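DegV domain-containing protein spr0652 (Streptococcus pneumoniae, PDB 6CNG) binds linoleic acid in this structure and probably other long-chain fatty acids, as a DegV-family FakB protein, and may take part in lipid transport or fatty acid metabolism. Local coordinates at residues L178-A183 against G217-L222; L182-N187 against Y288-G293; G142-L147 against E174-L179; I249-R254 against L294-E299. One frame throughout, in Å; residues are numbered along the deposited sequence.

Contact 1 of 4, residues L178-A183 against G217-L222; sequences LLFVLA and GTLELL. With EIC (linoleic acid), chain C.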
# COMPACT_ATOMS: atom_id res chain seq x y z
N LEU A 178 -0.30 -8.94 3.78
CA LEU A 178 -1.00 -8.53 2.56
C LEU A 178 -1.36 -9.74 1.72
O LEU A 178 -0.53 -10.61 1.46
CB LEU A 178 -0.14 -7.57 1.71
CG LEU A 178 -0.84 -7.02 0.46
CD1 LEU A 178 -1.80 -5.92 0.79
CD2 LEU A 178 0.13 -6.51 -0.55
N LEU A 179 -2.60 -9.79 1.26
CA LEU A 179 -3.01 -10.69 0.20
C LEU A 179 -3.51 -9.84 -0.95
O LEU A 179 -4.15 -8.82 -0.73
CB LEU A 179 -4.14 -11.59 0.65
CG LEU A 179 -3.87 -12.97 1.25
CD1 LEU A 179 -5.09 -13.51 1.96
CD2 LEU A 179 -3.47 -13.95 0.18
N PHE A 180 -3.20 -10.24 -2.17
CA PHE A 180 -3.72 -9.55 -3.34
C PHE A 180 -4.39 -10.53 -4.27
O PHE A 180 -4.08 -11.73 -4.28
CB PHE A 180 -2.64 -8.74 -4.05
CG PHE A 180 -1.44 -9.53 -4.44
CD1 PHE A 180 -1.46 -10.34 -5.55
CD2 PHE A 180 -0.28 -9.43 -3.71
CE1 PHE A 180 -0.36 -11.04 -5.90
CE2 PHE A 180 0.83 -10.13 -4.06
CZ PHE A 180 0.80 -10.93 -5.14
N VAL A 181 -5.35 -10.03 -5.03
CA VAL A 181 -5.89 -10.75 -6.17
C VAL A 181 -5.85 -9.85 -7.38
O VAL A 181 -6.47 -8.79 -7.40
CB VAL A 181 -7.33 -11.21 -5.96
CG1 VAL A 181 -7.77 -11.99 -7.17
CG2 VAL A 181 -7.40 -12.01 -4.69
N LEU A 182 -5.16 -10.31 -8.40
CA LEU A 182 -4.99 -9.53 -9.60
C LEU A 182 -5.53 -10.31 -10.79
O LEU A 182 -5.13 -11.44 -11.05
CB LEU A 182 -3.51 -9.21 -9.80
CG LEU A 182 -2.77 -8.72 -8.57
CD1 LEU A 182 -1.33 -8.44 -8.92
CD2 LEU A 182 -3.41 -7.48 -8.03
N ALA A 183 -6.42 -9.66 -11.54
CA ALA A 183 -6.87 -10.17 -12.82
C ALA A 183 -5.91 -9.82 -13.95
O ALA A 183 -5.92 -10.50 -14.97
CB ALA A 183 -8.23 -9.55 -13.10
N GLY A 217 9.49 -8.48 0.43
CA GLY A 217 8.83 -7.38 -0.24
C GLY A 217 8.60 -7.56 -1.72
O GLY A 217 8.66 -6.59 -2.46
N THR A 218 8.36 -8.79 -2.17
CA THR A 218 8.17 -9.14 -3.56
C THR A 218 6.83 -9.83 -3.72
O THR A 218 6.21 -10.27 -2.75
CB THR A 218 9.26 -10.09 -4.08
OG1 THR A 218 9.16 -11.35 -3.44
CG2 THR A 218 10.64 -9.52 -3.84
N LEU A 219 6.39 -9.95 -4.97
CA LEU A 219 5.18 -10.71 -5.24
C LEU A 219 5.46 -12.20 -5.08
O LEU A 219 6.45 -12.71 -5.59
CB LEU A 219 4.67 -10.45 -6.66
CG LEU A 219 3.97 -9.12 -6.86
CD1 LEU A 219 5.01 -8.04 -7.17
CD2 LEU A 219 2.98 -9.23 -7.97
N GLU A 220 4.57 -12.90 -4.39
CA GLU A 220 4.68 -14.34 -4.26
C GLU A 220 3.34 -14.99 -4.53
O GLU A 220 2.33 -14.63 -3.91
CB GLU A 220 5.20 -14.74 -2.88
CG GLU A 220 5.20 -16.26 -2.63
CD GLU A 220 6.31 -16.76 -1.68
OE1 GLU A 220 7.33 -16.06 -1.48
OE2 GLU A 220 6.16 -17.89 -1.15
N LEU A 221 3.33 -15.95 -5.42
CA LEU A 221 2.11 -16.62 -5.81
C LEU A 221 1.67 -17.61 -4.74
O LEU A 221 2.48 -18.28 -4.11
CB LEU A 221 2.36 -17.37 -7.10
CG LEU A 221 1.18 -18.11 -7.67
CD1 LEU A 221 0.06 -17.20 -7.99
CD2 LEU A 221 1.67 -18.84 -8.89
N LEU A 222 0.35 -17.71 -4.60
CA LEU A 222 -0.26 -18.61 -3.64
C LEU A 222 -1.28 -19.51 -4.30
O LEU A 222 -1.36 -20.71 -4.00
CB LEU A 222 -0.99 -17.84 -2.55
CG LEU A 222 -0.16 -16.97 -1.62
CD1 LEU A 222 -1.07 -16.32 -0.64
CD2 LEU A 222 0.90 -17.74 -0.90
C1 EIC C . 8.35 2.91 -8.70
C2 EIC C . 7.12 2.29 -8.05
C3 EIC C . 7.00 0.80 -8.27
C4 EIC C . 5.96 0.18 -7.36
C5 EIC C . 5.90 -1.32 -7.50
C6 EIC C . 4.94 -1.96 -6.51
C7 EIC C . 3.46 -1.77 -6.88
C8 EIC C . 2.55 -2.28 -5.77
C9 EIC C . 1.13 -1.95 -6.16
C10 EIC C . 0.35 -2.83 -6.75
C11 EIC C . 0.83 -4.23 -7.11
C12 EIC C . -0.28 -5.16 -6.63
C13 EIC C . -0.08 -6.23 -5.89
C14 EIC C . 1.29 -6.68 -5.45
C15 EIC C . 1.72 -6.00 -4.15
C16 EIC C . 3.10 -6.51 -3.74
C17 EIC C . 3.63 -5.76 -2.56
C18 EIC C . 5.01 -6.27 -2.22
O1 EIC C . 9.38 3.18 -8.03
O2 EIC C . 8.32 3.16 -9.93
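Phe180 and Leu219 meet at about a right angle, the ring's far end, CZ, resting 4.0 Å from the leucine's CD2. Leu219 approaches the ring obliquely, while linoleic acid lies over one of its faces, with ligand C14 about 3.6 Å above the plane and displaced toward the rim. The first torsion of Phe180 (chi1 55°) sets CG between its own backbone N and carbonyl carbon, and from there the ring reaches over to both partners. Leu219 CG is itself 3.9 Å from ligand C14, which puts the fatty acyl chain, the ring and the leucine in mutual contact. The two strands, 176-182 and 219-226, belong to one mixed sheet but are not neighbours in it: 207-213 runs between them, and their short segments cross at 75° with axes 9.1 Å apart. The gap is therefore bridged mainly by side chains. Alternation along strand 176-182 sends Leu178, Phe180 and Leu182 to the ligand side, where Leu182 CD1 comes 4.0 Å from ligand C13. Leu179 goes to the side packed by helix 228-242; there its CD2 presses tightly on Leu222 CD1, at 3.5 Å, the two side chains again crossing nearly perpendicularly.

Contact 2 of 4, residues L182-N187 against Y288-G293; sequences LAKVDN and YAEEGG. With EIC (linoleic acid), chain C; ACT (acetate ion), chain I.
A helix start and a helix end meet here beside the fatty acid pocket: Val185 is the N-cap of helix 186-190, and Glu290, with positive phi, directly follows helix 283-289 and begins a type II turn to Gly293. Glu290 OE2 accepts a hydrogen bond from Asn187 N at 2.9 Å, nearly straight at 171°, the N-H coming in from above the carboxylate plane. Asp186 N lies 3.0 Å from the same Glu290 OE2. The Asn187 amide stacks on this carboxylate with planes 13° apart, and its ND2 is held by the carbonyl of Phe287, while Glu290 OE1 bonds to Tyr75. The loops are also joined by a water that accepts from Lys184 N and donates to the carbonyls of Ala289 and Glu291. Nearer the ligand, Leu182 CD2 packs 4.0 Å from Ala289 CB. One face of the Tyr288 ring lies against the linoleic acid at ligand C5, and its CB comes 3.3 Å from ligand C10; Asn187 O sits at the ring edge, 3.6 Å from CE1, and the phenol OH bonds to Ser83, a residue predicted to bind fatty acid. Placed at the start of helix 186-190, the Glu290 carboxylate is probably stabilised as an anion by the helix dipole, although Asp186 OD2, 4.5 Å from Glu290 OE2, might oppose this if it is charged.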
# COMPACT_ATOMS: atom_id res chain seq x y z
N LEU A 182 -5.16 -10.31 -8.40
CA LEU A 182 -4.99 -9.53 -9.60
C LEU A 182 -5.53 -10.31 -10.79
O LEU A 182 -5.13 -11.44 -11.05
CB LEU A 182 -3.51 -9.21 -9.80
CG LEU A 182 -2.77 -8.72 -8.57
CD1 LEU A 182 -1.33 -8.44 -8.92
CD2 LEU A 182 -3.41 -7.48 -8.03
N ALA A 183 -6.42 -9.66 -11.54
CA ALA A 183 -6.87 -10.17 -12.82
C ALA A 183 -5.91 -9.82 -13.95
O ALA A 183 -5.92 -10.50 -14.97
CB ALA A 183 -8.23 -9.55 -13.10
N LYS A 184 -5.09 -8.81 -13.78
CA LYS A 184 -4.11 -8.48 -14.79
C LYS A 184 -2.84 -8.08 -14.08
O LYS A 184 -2.89 -7.46 -13.02
CB LYS A 184 -4.57 -7.31 -15.63
CG LYS A 184 -5.53 -7.71 -16.71
CD LYS A 184 -6.35 -6.59 -17.23
CE LYS A 184 -6.75 -6.85 -18.67
NZ LYS A 184 -6.90 -8.30 -18.98
N VAL A 185 -1.72 -8.44 -14.68
CA VAL A 185 -0.41 -8.16 -14.08
C VAL A 185 0.55 -7.63 -15.12
O VAL A 185 1.77 -7.61 -14.92
CB VAL A 185 0.16 -9.41 -13.39
CG1 VAL A 185 -0.78 -9.92 -12.33
CG2 VAL A 185 0.43 -10.47 -14.40
N ASP A 186 0.01 -7.16 -16.23
CA ASP A 186 0.85 -6.78 -17.35
C ASP A 186 1.76 -5.62 -17.00
O ASP A 186 2.91 -5.59 -17.42
CB ASP A 186 -0.02 -6.44 -18.55
CG ASP A 186 -1.01 -7.56 -18.87
OD1 ASP A 186 -0.60 -8.73 -18.78
OD2 ASP A 186 -2.18 -7.28 -19.16
N ASN A 187 1.27 -4.64 -16.26
CA ASN A 187 2.12 -3.50 -15.95
C ASN A 187 3.24 -3.89 -15.00
O ASN A 187 4.35 -3.36 -15.11
CB ASN A 187 1.29 -2.37 -15.37
CG ASN A 187 0.47 -1.66 -16.42
OD1 ASN A 187 0.70 -1.79 -17.61
ND2 ASN A 187 -0.51 -0.94 -15.99
N TYR A 288 -0.66 -0.62 -10.96
CA TYR A 288 -0.02 -1.92 -10.88
C TYR A 288 -0.97 -3.04 -10.55
O TYR A 288 -0.78 -4.16 -11.02
CB TYR A 288 1.07 -1.86 -9.84
CG TYR A 288 2.28 -1.31 -10.42
CD1 TYR A 288 2.91 -1.96 -11.47
CD2 TYR A 288 2.82 -0.16 -9.95
CE1 TYR A 288 4.04 -1.48 -12.01
CE2 TYR A 288 3.97 0.34 -10.48
CZ TYR A 288 4.58 -0.32 -11.52
OH TYR A 288 5.74 0.16 -12.08
N ALA A 289 -1.98 -2.79 -9.75
CA ALA A 289 -2.95 -3.84 -9.48
C ALA A 289 -3.92 -4.01 -10.64
O ALA A 289 -4.46 -5.11 -10.83
CB ALA A 289 -3.72 -3.53 -8.20
N GLU A 290 -4.16 -2.93 -11.38
CA GLU A 290 -4.97 -2.91 -12.59
C GLU A 290 -6.43 -3.19 -12.32
O GLU A 290 -6.86 -3.35 -11.17
CB GLU A 290 -4.40 -3.88 -13.62
CG GLU A 290 -2.96 -3.53 -14.04
CD GLU A 290 -2.60 -4.04 -15.43
OE1 GLU A 290 -3.34 -3.75 -16.39
OE2 GLU A 290 -1.57 -4.72 -15.55
N GLU A 291 -7.21 -3.21 -13.38
CA GLU A 291 -8.65 -3.26 -13.22
C GLU A 291 -9.08 -4.59 -12.63
O GLU A 291 -8.62 -5.65 -13.05
CB GLU A 291 -9.32 -3.00 -14.55
CG GLU A 291 -9.01 -1.62 -15.10
CD GLU A 291 -9.63 -0.53 -14.27
OE1 GLU A 291 -9.14 0.61 -14.35
OE2 GLU A 291 -10.60 -0.81 -13.55
N GLY A 292 -9.97 -4.51 -11.66
CA GLY A 292 -10.40 -5.65 -10.90
C GLY A 292 -9.48 -6.05 -9.78
O GLY A 292 -9.73 -7.06 -9.12
N GLY A 293 -8.42 -5.29 -9.54
CA GLY A 293 -7.42 -5.69 -8.58
C GLY A 293 -7.82 -5.40 -7.15
O GLY A 293 -8.64 -4.54 -6.85
C1 EIC C . 8.35 2.91 -8.70
C2 EIC C . 7.12 2.29 -8.05
C3 EIC C . 7.00 0.80 -8.27
C4 EIC C . 5.96 0.18 -7.36
C5 EIC C . 5.90 -1.32 -7.50
C6 EIC C . 4.94 -1.96 -6.51
C7 EIC C . 3.46 -1.77 -6.88
C8 EIC C . 2.55 -2.28 -5.77
C9 EIC C . 1.13 -1.95 -6.16
C10 EIC C . 0.35 -2.83 -6.75
C11 EIC C . 0.83 -4.23 -7.11
C12 EIC C . -0.28 -5.16 -6.63
C13 EIC C . -0.08 -6.23 -5.89
C14 EIC C . 1.29 -6.68 -5.45
C15 EIC C . 1.72 -6.00 -4.15
C16 EIC C . 3.10 -6.51 -3.74
C17 EIC C . 3.63 -5.76 -2.56
C18 EIC C . 5.01 -6.27 -2.22
O1 EIC C . 9.38 3.18 -8.03
O2 EIC C . 8.32 3.16 -9.93
C ACT I . -3.39 -8.25 -21.49
O ACT I . -2.13 -8.27 -21.47
OXT ACT I . -4.19 -8.13 -20.51
CH3 ACT I . -4.02 -8.39 -22.93
O HOH W 1 -6.30 -6.89 -11.90

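Contact 3 of 4, residues G142-L147 against E174-L179; sequences GGEVDL and EKTKLL. With NA (sodium ion), chain D.
This is a buried helix-to-sheet contact built round a sodium site: the first turn of helix 143-157, with Gly142 as N-cap, lies against the start of strand 176-182 in the mixed sheet. The short helix and strand segments run roughly antiparallel, 157° between directions, their axes 8.0 Å apart. Glu144 carries most of the helix side of the contact. With CG anti to the backbone N (chi1 -160°) and the chain extended beyond it, the side chain lies across the strand, Glu144 CG 3.5 Å from Lys177 O, and brings its carboxylate beside Thr176. There one oxygen does two jobs. Glu144 OE2 binds the sodium ion at 2.7 Å and, through its anti lone pair, accepts a hydrogen bond from Thr176 OG1 at 2.8 Å. The other carboxylate oxygen, OE1, is bonded to Ser140, so both ends of the group are fixed. Thr176 O and Gln173 O complete the protein ligands of the metal, which probably offsets the closeness of these oxygens; a water binds as well. Leu178, whose CB lies against Glu144 OE1, continues toward the fatty acid pocket, its CD1 touching the helix start 4.3 Å from Gly143 N. Thr176 O binds the sodium ion at 2.3 Å, closer than Glu144 OE2.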
# COMPACT_ATOMS: atom_id res chain seq x y z
N GLY A 142 -0.45 -0.77 -0.54
CA GLY A 142 -1.89 -0.88 -0.45
C GLY A 142 -2.40 -1.02 0.97
O GLY A 142 -1.97 -0.32 1.87
N GLY A 143 -3.36 -1.93 1.16
CA GLY A 143 -4.08 -2.02 2.42
C GLY A 143 -3.20 -2.21 3.65
O GLY A 143 -3.54 -1.76 4.74
N GLU A 144 -2.06 -2.89 3.49
CA GLU A 144 -1.19 -3.11 4.64
C GLU A 144 -0.49 -1.83 5.05
O GLU A 144 -0.36 -1.55 6.24
CB GLU A 144 -0.17 -4.21 4.35
CG GLU A 144 0.38 -4.74 5.63
CD GLU A 144 1.59 -5.63 5.51
OE1 GLU A 144 1.86 -6.13 4.41
OE2 GLU A 144 2.28 -5.84 6.54
N VAL A 145 -0.04 -1.04 4.08
CA VAL A 145 0.49 0.28 4.40
C VAL A 145 -0.59 1.14 5.05
O VAL A 145 -0.33 1.89 5.98
CB VAL A 145 1.05 0.94 3.13
CG1 VAL A 145 1.42 2.34 3.41
CG2 VAL A 145 2.26 0.19 2.63
N ASP A 146 -1.81 1.04 4.56
CA ASP A 146 -2.88 1.80 5.17
C ASP A 146 -3.04 1.44 6.64
O ASP A 146 -3.20 2.32 7.48
CB ASP A 146 -4.14 1.51 4.38
CG ASP A 146 -4.01 1.90 2.91
OD1 ASP A 146 -3.12 2.71 2.60
OD2 ASP A 146 -4.77 1.40 2.06
N LEU A 147 -3.03 0.14 6.96
CA LEU A 147 -3.12 -0.28 8.35
C LEU A 147 -1.98 0.29 9.18
O LEU A 147 -2.17 0.69 10.33
CB LEU A 147 -3.07 -1.79 8.42
CG LEU A 147 -4.37 -2.53 8.12
CD1 LEU A 147 -4.13 -4.01 8.18
CD2 LEU A 147 -5.48 -2.10 9.07
N GLU A 174 4.89 -7.00 12.56
CA GLU A 174 4.94 -8.45 12.53
C GLU A 174 3.54 -9.05 12.47
O GLU A 174 3.40 -10.19 12.01
CB GLU A 174 5.66 -8.97 13.77
CG GLU A 174 7.03 -8.36 14.00
CD GLU A 174 7.56 -8.61 15.41
OE1 GLU A 174 6.92 -9.38 16.16
OE2 GLU A 174 8.61 -8.03 15.79
N LYS A 175 2.52 -8.29 12.90
CA LYS A 175 1.13 -8.72 13.00
C LYS A 175 0.33 -8.41 11.75
O LYS A 175 -0.86 -8.71 11.72
CB LYS A 175 0.39 -7.99 14.14
CG LYS A 175 0.73 -8.38 15.58
CD LYS A 175 0.06 -7.43 16.60
CE LYS A 175 1.05 -6.92 17.69
NZ LYS A 175 1.16 -5.42 17.72
N THR A 176 0.93 -7.80 10.74
CA THR A 176 0.23 -7.35 9.55
C THR A 176 0.77 -8.06 8.31
O THR A 176 1.98 -8.31 8.20
CB THR A 176 0.32 -5.82 9.37
OG1 THR A 176 1.68 -5.40 9.24
CG2 THR A 176 -0.28 -5.12 10.53
N LYS A 177 -0.15 -8.34 7.39
CA LYS A 177 0.15 -9.08 6.17
C LYS A 177 -0.61 -8.47 4.99
O LYS A 177 -1.48 -7.61 5.17
CB LYS A 177 -0.18 -10.57 6.36
CG LYS A 177 0.54 -11.28 7.58
CD LYS A 177 2.02 -11.60 7.37
CE LYS A 177 2.75 -12.10 8.66
NZ LYS A 177 4.25 -12.23 8.51
N LEU A 178 -0.30 -8.94 3.78
CA LEU A 178 -1.00 -8.53 2.56
C LEU A 178 -1.36 -9.74 1.72
O LEU A 178 -0.53 -10.61 1.46
CB LEU A 178 -0.14 -7.57 1.71
CG LEU A 178 -0.84 -7.02 0.46
CD1 LEU A 178 -1.80 -5.92 0.79
CD2 LEU A 178 0.13 -6.51 -0.55
N LEU A 179 -2.60 -9.79 1.26
CA LEU A 179 -3.01 -10.69 0.20
C LEU A 179 -3.51 -9.84 -0.95
O LEU A 179 -4.15 -8.82 -0.73
CB LEU A 179 -4.14 -11.59 0.65
CG LEU A 179 -3.87 -12.97 1.25
CD1 LEU A 179 -5.09 -13.51 1.96
CD2 LEU A 179 -3.47 -13.95 0.18
NA NA D . 4.07 -7.47 7.68
O HOH W 2 5.76 -6.36 6.66

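Contact 4 of 4, residues I249-R254 against L294-E299; sequences IVMAQR and LLMGYE. With EIC (linoleic acid), chain C.
Ile249 faces Tyr298 in an antiparallel pairing of strands 247-253 and 294-300, adjacent members of the six-stranded mixed sheet, whose short segments run at 171° to each other. Four backbone hydrogen bonds hold them. Val250 and Gly297 exchange two, Val250 N to Gly297 O at 2.8 Å and Gly297 N to Val250 O at 2.7 Å; Ala252 and Leu295 form the second hydrogen-bonded pair, in which Leu295 N meets Ala252 O almost straight at 172°. Non-hydrogen-bonded pairs alternate with these, Ile249 with Tyr298, Met251 with Met296 and Gln253 with Leu294. Beside them, CA-H...O contacts run from Ile249, Met296 and Leu294 to the carbonyls of Gly297, Val250 and Ala252, the first at 3.2 Å between Ile249 CA and Gly297 O.

Apolar packing divides between the two faces of the sheet. On the one that carries Ile249, Met251, Leu294 and Met296, and that helix 257-270 packs against, the two methionines lie side by side and point the same way. Met251 is extended, whereas Met296 bends at its last torsion (chi3 69°). The Ile249 side chain crosses that of Met296 obliquely, with Ile249 CG2 3.7 Å from Met296 CG, and the Leu294 methyl CD1 reaches the CB of Met251. The other face carries Val250, Ala252 and Leu295; helix 143-157 packs on Val250, and Leu295 faces the fatty acid. Leu295 packs on Phe180 and Leu182 of the adjoining strand 176-182, and here the sheet touches the ligand: Leu295 CD2 sits 3.5 Å from ligand C13.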
# COMPACT_ATOMS: atom_id res chain seq x y z
N ILE A 249 -9.07 -5.28 8.76
CA ILE A 249 -8.76 -5.47 7.36
C ILE A 249 -8.96 -4.15 6.64
O ILE A 249 -9.91 -3.42 6.93
CB ILE A 249 -9.67 -6.52 6.73
CG1 ILE A 249 -9.50 -7.87 7.41
CG2 ILE A 249 -9.39 -6.64 5.28
CD1 ILE A 249 -10.44 -8.90 6.89
N VAL A 250 -8.08 -3.87 5.69
CA VAL A 250 -8.20 -2.76 4.73
C VAL A 250 -8.09 -3.36 3.33
O VAL A 250 -7.04 -3.89 2.95
CB VAL A 250 -7.13 -1.70 4.94
CG1 VAL A 250 -7.26 -0.66 3.91
CG2 VAL A 250 -7.28 -1.10 6.30
N MET A 251 -9.17 -3.29 2.57
CA MET A 251 -9.20 -3.75 1.19
C MET A 251 -9.09 -2.54 0.26
O MET A 251 -10.06 -1.81 0.06
CB MET A 251 -10.52 -4.47 0.90
CG MET A 251 -10.81 -5.71 1.69
SD MET A 251 -12.40 -6.44 1.28
CE MET A 251 -12.54 -7.73 2.48
N ALA A 252 -7.91 -2.34 -0.31
CA ALA A 252 -7.72 -1.38 -1.40
C ALA A 252 -8.04 -2.05 -2.73
O ALA A 252 -7.43 -3.05 -3.08
CB ALA A 252 -6.28 -0.88 -1.38
N GLN A 253 -8.97 -1.48 -3.49
CA GLN A 253 -9.45 -2.12 -4.69
C GLN A 253 -9.57 -1.13 -5.85
O GLN A 253 -9.76 0.07 -5.64
CB GLN A 253 -10.80 -2.80 -4.45
CG GLN A 253 -11.84 -1.92 -3.84
CD GLN A 253 -12.56 -1.07 -4.86
OE1 GLN A 253 -12.75 -1.48 -5.98
NE2 GLN A 253 -12.97 0.12 -4.46
N ARG A 254 -9.45 -1.67 -7.07
CA ARG A 254 -9.64 -0.93 -8.31
C ARG A 254 -10.83 -1.54 -9.03
O ARG A 254 -10.70 -2.58 -9.67
CB ARG A 254 -8.41 -0.99 -9.19
CG ARG A 254 -8.55 -0.28 -10.50
CD ARG A 254 -8.90 1.18 -10.31
NE ARG A 254 -9.21 1.82 -11.57
CZ ARG A 254 -9.72 3.04 -11.67
NH1 ARG A 254 -9.96 3.76 -10.59
NH2 ARG A 254 -10.00 3.52 -12.86
N LEU A 294 -7.19 -6.15 -6.25
CA LEU A 294 -7.43 -6.01 -4.82
C LEU A 294 -6.12 -6.18 -4.07
O LEU A 294 -5.38 -7.12 -4.34
CB LEU A 294 -8.38 -7.10 -4.35
CG LEU A 294 -8.46 -7.28 -2.84
CD1 LEU A 294 -9.11 -6.10 -2.17
CD2 LEU A 294 -9.20 -8.54 -2.52
N LEU A 295 -5.86 -5.27 -3.14
CA LEU A 295 -4.72 -5.35 -2.23
C LEU A 295 -5.27 -5.24 -0.82
O LEU A 295 -5.55 -4.14 -0.34
CB LEU A 295 -3.73 -4.23 -2.45
CG LEU A 295 -3.02 -4.02 -3.77
CD1 LEU A 295 -1.56 -3.68 -3.47
CD2 LEU A 295 -3.17 -5.24 -4.68
N MET A 296 -5.36 -6.37 -0.14
CA MET A 296 -6.00 -6.43 1.15
C MET A 296 -4.94 -6.54 2.25
O MET A 296 -4.21 -7.52 2.30
CB MET A 296 -6.90 -7.66 1.14
CG MET A 296 -7.40 -8.05 2.44
SD MET A 296 -8.76 -9.21 2.29
CE MET A 296 -7.90 -10.68 1.69
N GLY A 297 -4.88 -5.54 3.11
CA GLY A 297 -4.08 -5.63 4.31
C GLY A 297 -4.91 -6.13 5.48
O GLY A 297 -6.11 -5.88 5.56
N TYR A 298 -4.27 -6.87 6.38
CA TYR A 298 -5.00 -7.48 7.49
C TYR A 298 -4.09 -7.79 8.66
O TYR A 298 -2.87 -7.90 8.53
CB TYR A 298 -5.80 -8.73 7.07
CG TYR A 298 -4.97 -9.88 6.55
CD1 TYR A 298 -4.56 -9.94 5.22
CD2 TYR A 298 -4.57 -10.92 7.40
CE1 TYR A 298 -3.80 -10.98 4.75
CE2 TYR A 298 -3.79 -11.98 6.93
CZ TYR A 298 -3.42 -12.02 5.60
OH TYR A 298 -2.67 -13.05 5.14
N GLU A 299 -4.72 -7.94 9.82
CA GLU A 299 -4.04 -8.28 11.06
C GLU A 299 -4.14 -9.78 11.34
O GLU A 299 -5.17 -10.40 11.10
CB GLU A 299 -4.70 -7.53 12.21
CG GLU A 299 -4.49 -6.03 12.18
CD GLU A 299 -5.19 -5.32 13.29
OE1 GLU A 299 -6.16 -5.91 13.82
OE2 GLU A 299 -4.77 -4.20 13.60
C1 EIC C . 8.35 2.91 -8.70
C2 EIC C . 7.12 2.29 -8.05
C3 EIC C . 7.00 0.80 -8.27
C4 EIC C . 5.96 0.18 -7.36
C5 EIC C . 5.90 -1.32 -7.50
C6 EIC C . 4.94 -1.96 -6.51
C7 EIC C . 3.46 -1.77 -6.88
C8 EIC C . 2.55 -2.28 -5.77
C9 EIC C . 1.13 -1.95 -6.16
C10 EIC C . 0.35 -2.83 -6.75
C11 EIC C . 0.83 -4.23 -7.11
C12 EIC C . -0.28 -5.16 -6.63
C13 EIC C . -0.08 -6.23 -5.89
C14 EIC C . 1.29 -6.68 -5.45
C15 EIC C . 1.72 -6.00 -4.15
C16 EIC C . 3.10 -6.51 -3.74
C17 EIC C . 3.63 -5.76 -2.56
C18 EIC C . 5.01 -6.27 -2.22
O1 EIC C . 9.38 3.18 -8.03
O2 EIC C . 8.32 3.16 -9.93

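How the contacts relate
Strand 176-182 ties the set together: contacts 1 and 3 both use it, contact 2 starts at its last residue, and contact 4 includes its sheet neighbour, 294-300. Contact 4 is wholly buried and contact 3 lies nearest the chain's centre; contact 2 is buried too, whereas contact 1 is partly exposed toward strand 219-226, an outermost strand. Chemistry follows position. Contact 4 is regular backbone pairing, contact 1 bridges non-adjacent strands by apolar side chains, contact 2 joins loops through a carboxylate and a water, and contact 3 relies on a metal. Contacts 1, 2 and 4 touch the linoleic acid in their own segments, and Leu178, shared by contacts 1 and 3, touches both Glu144 and the ligand.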